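Local coordinates for protein soluble lytic transglycosylase B3 (Pseudomonas aeruginosa, PDB 5ANZ) that probably cleaves the glycan strands of peptidoglycan as a lytic transglycosylase of cell-wall turnover, and carries a bound calcium ion, at residues Q251-V257 and A313-N319. Numbering follows the deposited sequence.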
loop_
_atom_site.group_PDB
_atom_site.type_symbol
_atom_site.label_atom_id
_atom_site.label_comp_id
_atom_site.label_asym_id
_atom_site.label_seq_id
_atom_site.Cartn_x
_atom_site.Cartn_y
_atom_site.Cartn_z
ATOM N N GLN A 251 -3.881 19.518 2.613
ATOM C CA GLN A 251 -4.717 18.935 3.663
ATOM C C GLN A 251 -3.930 17.812 4.336
ATOM O O GLN A 251 -3.247 17.052 3.668
ATOM C CB GLN A 251 -6.040 18.407 3.074
ATOM C CG GLN A 251 -7.155 18.272 4.099
ATOM C CD GLN A 251 -8.470 17.861 3.468
ATOM O OE1 GLN A 251 -8.778 16.673 3.364
ATOM N NE2 GLN A 251 -9.252 18.846 3.033
ATOM N N PRO A 252 -3.996 17.712 5.668
ATOM C CA PRO A 252 -3.256 16.615 6.309
ATOM C C PRO A 252 -3.842 15.243 5.962
ATOM O O PRO A 252 -5.060 15.116 5.774
ATOM C CB PRO A 252 -3.401 16.904 7.817
ATOM C CG PRO A 252 -4.536 17.872 7.942
ATOM C CD PRO A 252 -4.610 18.637 6.634
ATOM N N TRP A 253 -2.979 14.236 5.870
ATOM C CA TRP A 253 -3.447 12.861 5.702
ATOM C C TRP A 253 -4.203 12.418 6.949
ATOM O O TRP A 253 -5.102 11.573 6.892
ATOM C CB TRP A 253 -2.276 11.919 5.430
ATOM C CG TRP A 253 -1.233 11.970 6.496
ATOM C CD1 TRP A 253 -0.108 12.761 6.517
ATOM C CD2 TRP A 253 -1.232 11.227 7.711
ATOM N NE1 TRP A 253 0.603 12.529 7.674
ATOM C CE2 TRP A 253 -0.066 11.603 8.427
ATOM C CE3 TRP A 253 -2.094 10.274 8.269
ATOM C CZ2 TRP A 253 0.247 11.049 9.662
ATOM C CZ3 TRP A 253 -1.784 9.729 9.493
ATOM C CH2 TRP A 253 -0.615 10.119 10.180
ATOM N N GLY A 254 -3.824 12.995 8.078
ATOM C CA GLY A 254 -4.388 12.599 9.346
ATOM C C GLY A 254 -3.436 13.021 10.430
ATOM O O GLY A 254 -2.428 13.694 10.179
ATOM N N PHE A 255 -3.768 12.651 11.651
ATOM C CA PHE A 255 -2.926 13.044 12.772
ATOM C C PHE A 255 -3.245 12.200 13.990
ATOM O O PHE A 255 -4.332 11.629 14.105
ATOM C CB PHE A 255 -3.113 14.541 13.089
ATOM C CG PHE A 255 -4.555 14.992 13.073
ATOM C CD1 PHE A 255 -5.358 14.842 14.185
ATOM C CD2 PHE A 255 -5.103 15.556 11.933
ATOM C CE1 PHE A 255 -6.676 15.251 14.169
ATOM C CE2 PHE A 255 -6.417 15.963 11.909
ATOM C CZ PHE A 255 -7.208 15.809 13.027
ATOM N N GLU A 256 -2.295 12.134 14.915
ATOM C CA GLU A 256 -2.513 11.400 16.147
ATOM C C GLU A 256 -3.484 12.112 17.066
ATOM O O GLU A 256 -3.508 13.339 17.121
ATOM C CB GLU A 256 -1.179 11.179 16.868
ATOM C CG GLU A 256 -1.310 10.261 18.058
ATOM C CD GLU A 256 0.016 9.974 18.725
ATOM O OE1 GLU A 256 1.031 10.600 18.330
ATOM O OE2 GLU A 256 0.032 9.116 19.636
ATOM N N VAL A 257 -4.285 11.337 17.793
ATOM C CA VAL A 257 -5.254 11.887 18.726
ATOM C C VAL A 257 -5.205 11.140 20.046
ATOM O O VAL A 257 -4.570 10.096 20.157
ATOM C CB VAL A 257 -6.687 11.831 18.180
ATOM C CG1 VAL A 257 -6.795 12.674 16.905
ATOM C CG2 VAL A 257 -7.110 10.371 17.917
ATOM N N ALA A 313 -3.694 6.250 18.627
ATOM C CA ALA A 313 -4.893 6.424 17.814
ATOM C C ALA A 313 -4.695 7.584 16.849
ATOM O O ALA A 313 -4.040 8.577 17.190
ATOM C CB ALA A 313 -6.107 6.656 18.690
ATOM N N PHE A 314 -5.243 7.443 15.642
ATOM C CA PHE A 314 -5.127 8.475 14.622
ATOM C C PHE A 314 -6.487 8.777 14.029
ATOM O O PHE A 314 -7.286 7.861 13.857
ATOM C CB PHE A 314 -4.180 8.022 13.505
ATOM C CG PHE A 314 -2.790 7.730 13.980
ATOM C CD1 PHE A 314 -2.461 6.478 14.471
ATOM C CD2 PHE A 314 -1.816 8.701 13.935
ATOM C CE1 PHE A 314 -1.173 6.206 14.913
ATOM C CE2 PHE A 314 -0.518 8.431 14.383
ATOM C CZ PHE A 314 -0.204 7.178 14.868
ATOM N N LEU A 315 -6.752 10.040 13.704
ATOM C CA LEU A 315 -7.877 10.338 12.819
ATOM C C LEU A 315 -7.296 10.447 11.428
ATOM O O LEU A 315 -6.320 11.165 11.241
ATOM C CB LEU A 315 -8.596 11.628 13.197
ATOM C CG LEU A 315 -9.466 11.503 14.439
ATOM C CD1 LEU A 315 -10.128 12.828 14.758
ATOM C CD2 LEU A 315 -10.510 10.413 14.213
ATOM N N VAL A 316 -7.876 9.745 10.457
ATOM C CA VAL A 316 -7.327 9.801 9.107
ATOM C C VAL A 316 -8.357 10.370 8.135
ATOM O O VAL A 316 -9.551 10.085 8.210
ATOM C CB VAL A 316 -6.823 8.433 8.637
ATOM C CG1 VAL A 316 -5.682 7.971 9.544
ATOM C CG2 VAL A 316 -7.939 7.390 8.615
ATOM N N LEU A 317 -7.859 11.238 7.266
ATOM C CA LEU A 317 -8.715 12.057 6.423
ATOM C C LEU A 317 -8.657 11.558 4.993
ATOM O O LEU A 317 -8.097 10.507 4.706
ATOM C CB LEU A 317 -8.306 13.527 6.489
ATOM C CG LEU A 317 -8.818 14.335 7.690
ATOM C CD1 LEU A 317 -8.224 13.817 8.963
ATOM C CD2 LEU A 317 -8.527 15.831 7.506
ATOM N N HIS A 318 -9.263 12.336 4.107
ATOM C CA HIS A 318 -9.398 11.951 2.715
ATOM C C HIS A 318 -8.062 11.600 2.066
ATOM O O HIS A 318 -7.989 10.640 1.295
ATOM C CB HIS A 318 -10.077 13.080 1.937
ATOM C CG HIS A 318 -10.569 12.669 0.584
ATOM N ND1 HIS A 318 -11.517 11.688 0.406
ATOM C CD2 HIS A 318 -10.241 13.110 -0.657
ATOM C CE1 HIS A 318 -11.754 11.536 -0.888
ATOM N NE2 HIS A 318 -10.992 12.386 -1.550
ATOM N N ASN A 319 -7.008 12.356 2.380
ATOM C CA ASN A 319 -5.723 12.097 1.728
ATOM C C ASN A 319 -5.130 10.751 2.147
ATOM O O ASN A 319 -4.368 10.140 1.397
ATOM C CB ASN A 319 -4.730 13.237 1.998
ATOM C CG ASN A 319 -5.006 14.469 1.137
ATOM O OD1 ASN A 319 -5.808 14.431 0.205
ATOM N ND2 ASN A 319 -4.330 15.563 1.440
HETATM O O HOH W 1 -6.932 14.843 3.729
HETATM O O HOH W 2 -2.626 8.487 20.418
#
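Two neighbouring antiparallel strands of the small sheet in the lytic transglycosylase domain meet here, with F255 and L315 a hydrogen-bonded pair: F255 N reaches L315 O at 3.0 Å and L315 N returns to F255 O at 2.9 Å. V257 N also donates to A313 O (2.8 Å). One further backbone bond follows where the chain leaves the strand: L317 N, at the N-cap position of helix 318-324, donates almost straight to W253 O (2.8 Å, 174°). At G254, the backbone angles and the closeness of L315 O leave no room for a CB. On one face the indole of W253 lies beside the strand, and F314 CD2 and V316 CG1 both come to its edge; L334 of helix 330-343 packs against W253 and F314. E256 CB meets F314 CE2 obliquely at 3.8 Å; with CG anti to the backbone N (chi1 -172°), the extended chain carries its carboxylate to the backbone N of V350 and G351. The other face holds F255, L315 and V257, whose CG1 sits 3.8 Å from L315 CG, with L276 packing on F255 and L315. At the start of helix 318-324, N319 ND2 grips Q251 O at 2.9 Å, bent (130°) and from above the carbonyl plane, and its OD1 takes I248 N. A water ties N319 N to Q251 OE1 and P252 O. The result is an antiparallel strand pair within a five-stranded sheet, leading directly into a helix of this lysozyme-clan domain.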